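Thioredoxin domain-containing protein (Sinorhizobium meliloti, PDB 3U5R) is of unknown function but has the thioredoxin fold of the AhpC/TSA family, and so probably works as an oxidoreductase with antioxidant activity. Local coordinates at residues 86-90 / 91-95; 116-120 / 121-125; 139-143 / 144-148. All coordinates share one frame; numbering follows the deposited sequence.

Interaction 1. Residues 86-90 / 91-95; sequences GDYAG and QGLAV
A water molecule is gripped by the backbone of Gly90, Gly92 and Leu93 in the bend between a helix and a strand. It accepts from Gly90 N at 2.6 Å and from Gly92 N at 3.1 Å, and it donates to Leu93 O, so the loop closes around it. Beside it the chain turns back on itself: Gln91 N gives its hydrogen to Tyr88 O at 2.8 Å. The bond is fairly straight, although the donor stands 51° out of the carbonyl plane. Gly90 sits in the third position of this turn with positive phi, where a CB would be jammed against the carbonyl oxygen of Ala89. The Gln91 chain runs back over the turn, and its NE2 reaches Asp87 O in a weak 3.5 Å bond. The amide plane lies within 18° of the Tyr88 ring plane, and Gln91 NE2 stands obliquely off Tyr88 CD1 at 3.7 Å. From the strand side, Leu93 holds CG anti to its backbone N (chi1 174°), which brings CD2 to 3.6 Å from Tyr88 CB. Beyond this contact the ring lies against helix 176-186, where Tyr88 OH bonds to Asp183, while Asp87 pairs with Arg179. The whole is a type II beta turn leading helix 78-88 into strand 93-99, within a beta-alpha-beta crossover of the thioredoxin fold.

Interaction 2. Residues 116-120 / 121-125; sequences AEVKA and YGYGF
Helix 111-121 runs out here, and the backbone of Glu117 and Val118 is met by the residues that follow. Tyr121 N closes the last regular turn on Glu117 O at 3.0 Å. Val118 O takes two donors: Tyr123 N at 3.1 Å, in the carbonyl plane and on a lone pair, and Gly122 N in a weak bond with an N-H...O angle of only 122°. Gly122, with positive phi, swings the chain off the helix axis. Among the side chains, Glu117 bends at chi2 (-65°), which lays its carboxylate obliquely beside the Tyr121 ring, OE2 3.7 Å from CE2. Its OE1 receives a hydrogen from a water at 2.6 Å, and that water in turn accepts from Tyr123 OH at 2.6 Å, lying in the plane of the phenol. Ala120 CB sits over a face of the Tyr121 ring, a CH-pi contact of 4.2 Å to the centroid. Arg78 joins the group through a cation-pi contact with Tyr121 and a long, weak ion pair with Glu117. The bond from Tyr123 to Val118, with a left-handed glycine between, marks a glycine-terminated helix C-terminus that carries the six-to-one bond of a Schellman motif.

Interaction 3. Residues 139-143 / 144-148; sequences YGAAC and TPDFF
Asp146 reaches back across the bend to the residues just before it, meeting Cys143, Ala142 and Ala141 in turn. Its CB lies 3.2 Å from Cys143 O, and CG then continues anti to the backbone N (chi1 -150°), which places OD2 beside the backbone of Ala141 and Ala142. At the tip OD2 accepts the Ala142 N-H at 3.0 Å; the bond is nearly straight, 168° at the hydrogen, and comes in almost along the C-O axis. The same oxygen touches Ala141 CA and takes a second hydrogen, from a water 2.7 Å away that also donates to Gly140 O, so two donors hold OD2 and the water extends its reach to the end of helix 134-139. Were a leucine to stand at this position, the Ala142 amide would probably lose its acceptor and the water one of its acceptors, leaving the 139-143 loop less firmly tied. Farther along, Phe148 packs against the end of helix 134-139, its CE2 3.2 Å from Tyr139 O. Tyr139 turns a ring edge to the Phe148 face, a T-shaped pair with centroids 5.7 Å apart and planes at 82°. Gly140, with positive phi, closes the helix in a Schellman motif. Just past the junction of the segments, the peptide from Thr144 to Pro145 is cis and the chain turns back, at the cis-proline familiar from thioredoxin folds; Thr144 packs on Cys71. A carboxylate oxygen in a buried contact, held by one amide and one water, and an aromatic pair probably help set the chain's course into the cis-proline.

The three contacts follow one another along the chain, each where it changes direction: out of helix 78-88 into strand 93-99, out of helix 111-121 toward strand 127-129, and out of helix 134-139, through strand 143-144 of a small antiparallel sheet, into strand 146-150. Strands 93-99, 127-129 and 146-150 belong to the mixed central sheet. Interactions 1 and 2 have centres about 16 Å apart and touch, Val95 O lying 3.3 Å from Phe125 CB. Interaction 3 is about 20 Å from either, centre to centre, with nearest atoms about 7 and 8 Å away. It is buried, whereas interaction 2 lies at the surface; the three together join helices 78-88, 111-121 and 134-139 to one thioredoxin-like sheet.

Interaction 1. Residues 86-90 / 91-95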
ATOM      1  N   GLY A  86      -6.988   2.503 -10.495  1.00 17.37           N
ATOM      2  CA  GLY A  86      -8.102   2.691 -11.448  1.00 18.24           C
ATOM      3  C   GLY A  86      -7.960   1.774 -12.668  1.00 18.86           C
ATOM      4  O   GLY A  86      -8.939   1.110 -13.094  1.00 20.71           O
ATOM      5  N   ASP A  87      -6.758   1.664 -13.211  1.00 18.29           N
ATOM      6  CA  ASP A  87      -6.542   0.842 -14.386  1.00 19.83           C
ATOM      7  C   ASP A  87      -7.019  -0.603 -14.124  1.00 19.88           C
ATOM      8  O   ASP A  87      -7.469  -1.255 -15.039  1.00 18.90           O
ATOM      9  CB  ASP A  87      -5.042   0.727 -14.721  1.00 20.07           C
ATOM     10  CG  ASP A  87      -4.495   1.911 -15.517  1.00 24.02           C
ATOM     11  OD1 ASP A  87      -5.331   2.735 -15.959  1.00 26.29           O
ATOM     12  OD2 ASP A  87      -3.223   2.020 -15.634  1.00 22.72           O
ATOM     13  N   TYR A  88      -6.764  -1.121 -12.914  1.00 18.37           N
ATOM     14  CA  TYR A  88      -7.059  -2.533 -12.601  1.00 19.36           C
ATOM     15  C   TYR A  88      -8.421  -2.774 -11.951  1.00 21.09           C
ATOM     16  O   TYR A  88      -8.810  -3.952 -11.691  1.00 19.55           O
ATOM     17  CB  TYR A  88      -5.984  -3.113 -11.663  1.00 19.97           C
ATOM     18  CG  TYR A  88      -4.737  -3.484 -12.434  1.00 17.96           C
ATOM     19  CD1 TYR A  88      -4.635  -4.673 -13.137  1.00 21.15           C
ATOM     20  CD2 TYR A  88      -3.698  -2.616 -12.493  1.00 21.06           C
ATOM     21  CE1 TYR A  88      -3.460  -4.989 -13.865  1.00 23.66           C
ATOM     22  CE2 TYR A  88      -2.533  -2.907 -13.188  1.00 22.64           C
ATOM     23  CZ  TYR A  88      -2.415  -4.063 -13.871  1.00 24.66           C
ATOM     24  OH  TYR A  88      -1.222  -4.273 -14.533  1.00 26.38           O
ATOM     25  N   ALA A  89      -9.124  -1.687 -11.644  1.00 20.59           N
ATOM     26  CA  ALA A  89     -10.450  -1.818 -10.976  1.00 22.27           C
ATOM     27  C   ALA A  89     -11.374  -2.526 -11.971  1.00 22.26           C
ATOM     28  O   ALA A  89     -11.544  -2.098 -13.120  1.00 22.40           O
ATOM     29  CB  ALA A  89     -11.034  -0.392 -10.530  1.00 21.47           C
ATOM     30  N   GLY A  90     -11.907  -3.671 -11.601  1.00 22.09           N
ATOM     31  CA  GLY A  90     -12.708  -4.371 -12.609  1.00 20.78           C
ATOM     32  C   GLY A  90     -11.931  -5.470 -13.311  1.00 21.49           C
ATOM     33  O   GLY A  90     -12.561  -6.292 -13.999  1.00 21.45           O
ATOM     34  N   GLN A  91     -10.592  -5.526 -13.142  1.00 19.52           N
ATOM     35  CA  GLN A  91      -9.788  -6.632 -13.708  1.00 21.17           C
ATOM     36  C   GLN A  91      -9.494  -7.702 -12.630  1.00 21.19           C
ATOM     37  O   GLN A  91      -8.996  -8.754 -12.940  1.00 20.08           O
ATOM     38  CB  GLN A  91      -8.473  -6.166 -14.276  1.00 21.46           C
ATOM     39  CG  GLN A  91      -8.734  -5.199 -15.418  1.00 28.85           C
ATOM     40  CD  GLN A  91      -7.655  -5.279 -16.411  1.00 36.47           C
ATOM     41  OE1 GLN A  91      -7.682  -6.142 -17.299  1.00 42.52           O
ATOM     42  NE2 GLN A  91      -6.653  -4.411 -16.257  1.00 39.85           N
ATOM     43  N   GLY A  92      -9.798  -7.382 -11.379  1.00 19.01           N
ATOM     44  CA  GLY A  92      -9.719  -8.355 -10.317  1.00 18.29           C
ATOM     45  C   GLY A  92      -8.714  -7.954  -9.242  1.00 17.56           C
ATOM     46  O   GLY A  92      -8.538  -8.696  -8.303  1.00 17.08           O
ATOM     47  N   LEU A  93      -8.149  -6.738  -9.320  1.00 15.78           N
ATOM     48  CA  LEU A  93      -7.307  -6.234  -8.236  1.00 16.47           C
ATOM     49  C   LEU A  93      -8.109  -5.356  -7.247  1.00 16.34           C
ATOM     50  O   LEU A  93      -8.802  -4.427  -7.689  1.00 15.63           O
ATOM     51  CB  LEU A  93      -6.186  -5.399  -8.828  1.00 15.57           C
ATOM     52  CG  LEU A  93      -5.367  -4.719  -7.768  1.00 16.86           C
ATOM     53  CD1 LEU A  93      -4.440  -5.788  -7.152  1.00  9.85           C
ATOM     54  CD2 LEU A  93      -4.578  -3.625  -8.408  1.00 15.50           C
ATOM     55  N   ALA A  94      -8.040  -5.669  -5.953  1.00 13.95           N
ATOM     56  CA  ALA A  94      -8.469  -4.783  -4.898  1.00 15.09           C
ATOM     57  C   ALA A  94      -7.244  -4.079  -4.333  1.00 14.44           C
ATOM     58  O   ALA A  94      -6.213  -4.715  -4.114  1.00 12.97           O
ATOM     59  CB  ALA A  94      -9.176  -5.568  -3.783  1.00 13.41           C
ATOM     60  N   VAL A  95      -7.343  -2.778  -4.088  1.00 13.75           N
ATOM     61  CA  VAL A  95      -6.261  -2.029  -3.435  1.00 12.82           C
ATOM     62  C   VAL A  95      -6.760  -1.480  -2.157  1.00 15.24           C
ATOM     63  O   VAL A  95      -7.861  -0.891  -2.083  1.00 15.37           O
ATOM     64  CB  VAL A  95      -5.714  -0.848  -4.311  1.00 15.34           C
ATOM     65  CG1 VAL A  95      -4.691   0.010  -3.544  1.00 12.78           C
ATOM     66  CG2 VAL A  95      -5.084  -1.379  -5.644  1.00 14.48           C
TER
HETATM   67  O   HOH W   1     -11.102  -5.188  -9.638  1.00 17.91           O

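Interaction 2. Residues 116-120 / 121-125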
ATOM      1  N   ALA A 116      -9.112  14.147   2.981  1.00 16.97           N
ATOM      2  CA  ALA A 116      -8.827  15.208   2.019  1.00 19.52           C
ATOM      3  C   ALA A 116      -7.862  14.623   0.919  1.00 20.99           C
ATOM      4  O   ALA A 116      -8.017  14.955  -0.270  1.00 19.66           O
ATOM      5  CB  ALA A 116      -8.158  16.426   2.735  1.00 20.17           C
ATOM      6  N   GLU A 117      -6.883  13.782   1.282  1.00 20.46           N
ATOM      7  CA  GLU A 117      -6.004  13.197   0.192  1.00 21.87           C
ATOM      8  C   GLU A 117      -6.795  12.467  -0.858  1.00 19.98           C
ATOM      9  O   GLU A 117      -6.461  12.593  -2.030  1.00 19.74           O
ATOM     10  CB  GLU A 117      -5.023  12.081   0.627  1.00 22.92           C
ATOM     11  CG  GLU A 117      -3.764  12.366   1.317  1.00 29.71           C
ATOM     12  CD  GLU A 117      -2.735  13.136   0.521  1.00 32.19           C
ATOM     13  OE1 GLU A 117      -1.857  12.549  -0.208  1.00 29.45           O
ATOM     14  OE2 GLU A 117      -2.808  14.365   0.715  1.00 31.04           O
ATOM     15  N   VAL A 118      -7.789  11.664  -0.442  1.00 18.02           N
ATOM     16  CA  VAL A 118      -8.610  10.910  -1.377  1.00 18.65           C
ATOM     17  C   VAL A 118      -9.232  11.847  -2.447  1.00 20.64           C
ATOM     18  O   VAL A 118      -9.142  11.610  -3.686  1.00 20.74           O
ATOM     19  CB  VAL A 118      -9.735  10.107  -0.636  1.00 17.05           C
ATOM     20  CG1 VAL A 118     -10.778   9.558  -1.668  1.00 17.49           C
ATOM     21  CG2 VAL A 118      -9.153   8.955   0.293  1.00 17.01           C
ATOM     22  N   LYS A 119      -9.883  12.911  -1.989  1.00 22.31           N
ATOM     23  CA  LYS A 119     -10.543  13.852  -2.948  1.00 23.88           C
ATOM     24  C   LYS A 119      -9.505  14.573  -3.798  1.00 23.37           C
ATOM     25  O   LYS A 119      -9.713  14.745  -4.990  1.00 24.12           O
ATOM     26  CB  LYS A 119     -11.330  14.940  -2.188  1.00 25.51           C
ATOM     27  CG  LYS A 119     -12.219  14.427  -1.066  1.00 31.30           C
ATOM     28  CD  LYS A 119     -13.115  15.579  -0.550  1.00 42.24           C
ATOM     29  CE  LYS A 119     -14.431  15.056   0.043  1.00 49.48           C
ATOM     30  NZ  LYS A 119     -15.538  15.061  -1.001  1.00 54.27           N
ATOM     31  N   ALA A 120      -8.391  15.000  -3.201  1.00 23.82           N
ATOM     32  CA  ALA A 120      -7.422  15.856  -3.933  1.00 24.42           C
ATOM     33  C   ALA A 120      -6.717  15.048  -5.016  1.00 25.30           C
ATOM     34  O   ALA A 120      -6.447  15.574  -6.099  1.00 25.78           O
ATOM     35  CB  ALA A 120      -6.386  16.461  -2.982  1.00 24.76           C
ATOM     36  N   TYR A 121      -6.432  13.763  -4.751  1.00 22.42           N
ATOM     37  CA  TYR A 121      -5.670  12.973  -5.712  1.00 22.51           C
ATOM     38  C   TYR A 121      -6.482  11.900  -6.443  1.00 22.11           C
ATOM     39  O   TYR A 121      -5.914  11.126  -7.209  1.00 23.39           O
ATOM     40  CB  TYR A 121      -4.365  12.440  -5.075  1.00 20.70           C
ATOM     41  CG  TYR A 121      -3.540  13.587  -4.615  1.00 22.50           C
ATOM     42  CD1 TYR A 121      -2.822  14.356  -5.547  1.00 25.98           C
ATOM     43  CD2 TYR A 121      -3.543  13.978  -3.293  1.00 23.58           C
ATOM     44  CE1 TYR A 121      -2.117  15.482  -5.158  1.00 29.77           C
ATOM     45  CE2 TYR A 121      -2.828  15.081  -2.883  1.00 28.96           C
ATOM     46  CZ  TYR A 121      -2.106  15.832  -3.840  1.00 31.24           C
ATOM     47  OH  TYR A 121      -1.377  16.929  -3.466  1.00 32.73           O
ATOM     48  N   GLY A 122      -7.787  11.869  -6.218  1.00 21.27           N
ATOM     49  CA  GLY A 122      -8.685  10.988  -6.993  1.00 21.18           C
ATOM     50  C   GLY A 122      -8.496   9.488  -6.630  1.00 21.02           C
ATOM     51  O   GLY A 122      -8.602   8.605  -7.486  1.00 19.62           O
ATOM     52  N   TYR A 123      -8.204   9.201  -5.363  1.00 19.24           N
ATOM     53  CA  TYR A 123      -7.962   7.785  -4.995  1.00 20.26           C
ATOM     54  C   TYR A 123      -9.291   7.022  -5.089  1.00 19.42           C
ATOM     55  O   TYR A 123     -10.193   7.292  -4.299  1.00 19.68           O
ATOM     56  CB  TYR A 123      -7.454   7.755  -3.530  1.00 19.94           C
ATOM     57  CG  TYR A 123      -6.006   8.178  -3.304  1.00 18.58           C
ATOM     58  CD1 TYR A 123      -5.101   8.347  -4.381  1.00 14.69           C
ATOM     59  CD2 TYR A 123      -5.520   8.302  -2.039  1.00 18.15           C
ATOM     60  CE1 TYR A 123      -3.725   8.638  -4.163  1.00 18.71           C
ATOM     61  CE2 TYR A 123      -4.148   8.644  -1.791  1.00 20.18           C
ATOM     62  CZ  TYR A 123      -3.271   8.812  -2.850  1.00 20.58           C
ATOM     63  OH  TYR A 123      -1.939   9.133  -2.572  1.00 20.04           O
ATOM     64  N   GLY A 124      -9.403   6.078  -6.015  1.00 19.24           N
ATOM     65  CA  GLY A 124     -10.581   5.239  -6.086  1.00 18.89           C
ATOM     66  C   GLY A 124     -10.622   4.097  -5.042  1.00 18.58           C
ATOM     67  O   GLY A 124     -11.670   3.496  -4.802  1.00 18.71           O
ATOM     68  N   PHE A 125      -9.499   3.808  -4.425  1.00 15.22           N
ATOM     69  CA  PHE A 125      -9.397   2.651  -3.472  1.00 15.48           C
ATOM     70  C   PHE A 125      -9.648   3.163  -2.047  1.00 14.25           C
ATOM     71  O   PHE A 125      -9.469   4.359  -1.763  1.00 13.40           O
ATOM     72  CB  PHE A 125      -7.991   2.063  -3.526  1.00 11.85           C
ATOM     73  CG  PHE A 125      -6.911   3.115  -3.538  1.00 16.08           C
ATOM     74  CD1 PHE A 125      -6.391   3.566  -4.725  1.00 12.99           C
ATOM     75  CD2 PHE A 125      -6.424   3.644  -2.342  1.00 13.55           C
ATOM     76  CE1 PHE A 125      -5.353   4.538  -4.761  1.00 12.92           C
ATOM     77  CE2 PHE A 125      -5.356   4.620  -2.339  1.00 19.64           C
ATOM     78  CZ  PHE A 125      -4.857   5.099  -3.582  1.00 19.49           C
TER
HETATM   79  O   HOH W   2      -1.197  10.019  -0.262  1.00 20.21           O

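Interaction 3. Residues 139-143 / 144-148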
ATOM      1  N   TYR A 139       1.527  -6.617   9.701  1.00 16.83           N
ATOM      2  CA  TYR A 139       2.031  -6.846   8.321  1.00 14.80           C
ATOM      3  C   TYR A 139       3.542  -6.790   8.289  1.00 15.54           C
ATOM      4  O   TYR A 139       4.164  -7.348   7.363  1.00 17.10           O
ATOM      5  CB  TYR A 139       1.421  -5.785   7.334  1.00 15.89           C
ATOM      6  CG  TYR A 139       0.083  -6.242   6.791  1.00 13.12           C
ATOM      7  CD1 TYR A 139      -1.017  -6.259   7.591  1.00 14.38           C
ATOM      8  CD2 TYR A 139      -0.041  -6.768   5.513  1.00 14.31           C
ATOM      9  CE1 TYR A 139      -2.221  -6.706   7.152  1.00 14.79           C
ATOM     10  CE2 TYR A 139      -1.296  -7.239   5.061  1.00 10.14           C
ATOM     11  CZ  TYR A 139      -2.340  -7.204   5.876  1.00 13.50           C
ATOM     12  OH  TYR A 139      -3.548  -7.691   5.456  1.00 13.62           O
ATOM     13  N   GLY A 140       4.117  -6.179   9.335  1.00 15.50           N
ATOM     14  CA  GLY A 140       5.546  -5.909   9.392  1.00 15.61           C
ATOM     15  C   GLY A 140       5.955  -4.840   8.366  1.00 16.56           C
ATOM     16  O   GLY A 140       7.040  -4.948   7.770  1.00 15.87           O
ATOM     17  N   ALA A 141       5.095  -3.822   8.178  1.00 14.79           N
ATOM     18  CA  ALA A 141       5.459  -2.600   7.466  1.00 16.62           C
ATOM     19  C   ALA A 141       6.527  -1.804   8.212  1.00 17.45           C
ATOM     20  O   ALA A 141       6.504  -1.693   9.462  1.00 16.86           O
ATOM     21  CB  ALA A 141       4.183  -1.698   7.214  1.00 14.05           C
ATOM     22  N   ALA A 142       7.466  -1.246   7.452  1.00 17.98           N
ATOM     23  CA  ALA A 142       8.564  -0.469   8.038  1.00 19.29           C
ATOM     24  C   ALA A 142       8.649   0.973   7.501  1.00 19.96           C
ATOM     25  O   ALA A 142       9.148   1.836   8.172  1.00 21.32           O
ATOM     26  CB  ALA A 142       9.915  -1.149   7.792  1.00 19.90           C
ATOM     27  N   CYS A 143       8.163   1.216   6.280  1.00 20.41           N
ATOM     28  CA  CYS A 143       8.309   2.542   5.670  1.00 20.20           C
ATOM     29  C   CYS A 143       7.104   2.866   4.781  1.00 18.90           C
ATOM     30  O   CYS A 143       6.196   2.011   4.547  1.00 19.04           O
ATOM     31  CB  CYS A 143       9.577   2.512   4.805  1.00 20.44           C
ATOM     32  SG  CYS A 143       9.498   1.296   3.447  1.00 22.97           S
ATOM     33  N   THR A 144       7.060   4.086   4.259  1.00 17.44           N
ATOM     34  CA  THR A 144       5.973   4.445   3.328  1.00 16.19           C
ATOM     35  C   THR A 144       6.704   4.859   2.067  1.00 16.24           C
ATOM     36  O   THR A 144       7.590   5.711   2.150  1.00 18.64           O
ATOM     37  CB  THR A 144       5.114   5.626   3.886  1.00 16.87           C
ATOM     38  OG1 THR A 144       5.980   6.747   4.097  1.00 17.48           O
ATOM     39  CG2 THR A 144       4.391   5.220   5.261  1.00 16.19           C
ATOM     40  N   PRO A 145       6.330   4.322   0.894  1.00 15.90           N
ATOM     41  CA  PRO A 145       5.273   3.365   0.688  1.00 15.02           C
ATOM     42  C   PRO A 145       5.818   1.963   0.921  1.00 16.97           C
ATOM     43  O   PRO A 145       6.997   1.704   0.625  1.00 17.03           O
ATOM     44  CB  PRO A 145       4.984   3.495  -0.780  1.00 15.24           C
ATOM     45  CG  PRO A 145       6.370   3.833  -1.424  1.00 16.80           C
ATOM     46  CD  PRO A 145       7.072   4.634  -0.349  1.00 14.49           C
ATOM     47  N   ASP A 146       4.970   1.052   1.415  1.00 16.08           N
ATOM     48  CA  ASP A 146       5.362  -0.375   1.585  1.00 17.28           C
ATOM     49  C   ASP A 146       4.259  -1.214   0.958  1.00 16.21           C
ATOM     50  O   ASP A 146       3.107  -1.131   1.404  1.00 15.56           O
ATOM     51  CB  ASP A 146       5.476  -0.700   3.095  1.00 18.60           C
ATOM     52  CG  ASP A 146       6.501  -1.794   3.380  1.00 20.90           C
ATOM     53  OD1 ASP A 146       6.813  -2.573   2.446  1.00 22.22           O
ATOM     54  OD2 ASP A 146       7.008  -1.823   4.516  1.00 23.05           O
ATOM     55  N   PHE A 147       4.554  -1.912  -0.135  1.00 14.49           N
ATOM     56  CA  PHE A 147       3.524  -2.623  -0.883  1.00 13.75           C
ATOM     57  C   PHE A 147       3.545  -4.129  -0.662  1.00 13.82           C
ATOM     58  O   PHE A 147       4.605  -4.762  -0.818  1.00 13.27           O
ATOM     59  CB  PHE A 147       3.754  -2.398  -2.388  1.00 14.88           C
ATOM     60  CG  PHE A 147       3.658  -0.934  -2.809  1.00 17.67           C
ATOM     61  CD1 PHE A 147       2.402  -0.357  -3.030  1.00 16.27           C
ATOM     62  CD2 PHE A 147       4.819  -0.159  -3.038  1.00 16.05           C
ATOM     63  CE1 PHE A 147       2.291   0.987  -3.443  1.00 15.55           C
ATOM     64  CE2 PHE A 147       4.702   1.197  -3.455  1.00 18.40           C
ATOM     65  CZ  PHE A 147       3.424   1.762  -3.641  1.00 14.71           C
ATOM     66  N   PHE A 148       2.385  -4.720  -0.346  1.00 13.20           N
ATOM     67  CA  PHE A 148       2.299  -6.171  -0.132  1.00 13.10           C
ATOM     68  C   PHE A 148       1.206  -6.683  -1.078  1.00 13.17           C
ATOM     69  O   PHE A 148       0.032  -6.312  -0.904  1.00 14.10           O
ATOM     70  CB  PHE A 148       1.855  -6.471   1.325  1.00 11.53           C
ATOM     71  CG  PHE A 148       2.808  -6.009   2.437  1.00 12.86           C
ATOM     72  CD1 PHE A 148       2.909  -4.672   2.831  1.00 12.87           C
ATOM     73  CD2 PHE A 148       3.552  -6.960   3.168  1.00 13.35           C
ATOM     74  CE1 PHE A 148       3.777  -4.279   3.845  1.00 13.98           C
ATOM     75  CE2 PHE A 148       4.375  -6.596   4.214  1.00 16.22           C
ATOM     76  CZ  PHE A 148       4.507  -5.252   4.585  1.00 13.27           C
TER
HETATM   77  O   HOH W   3       8.349  -4.049   5.349  1.00 18.41           O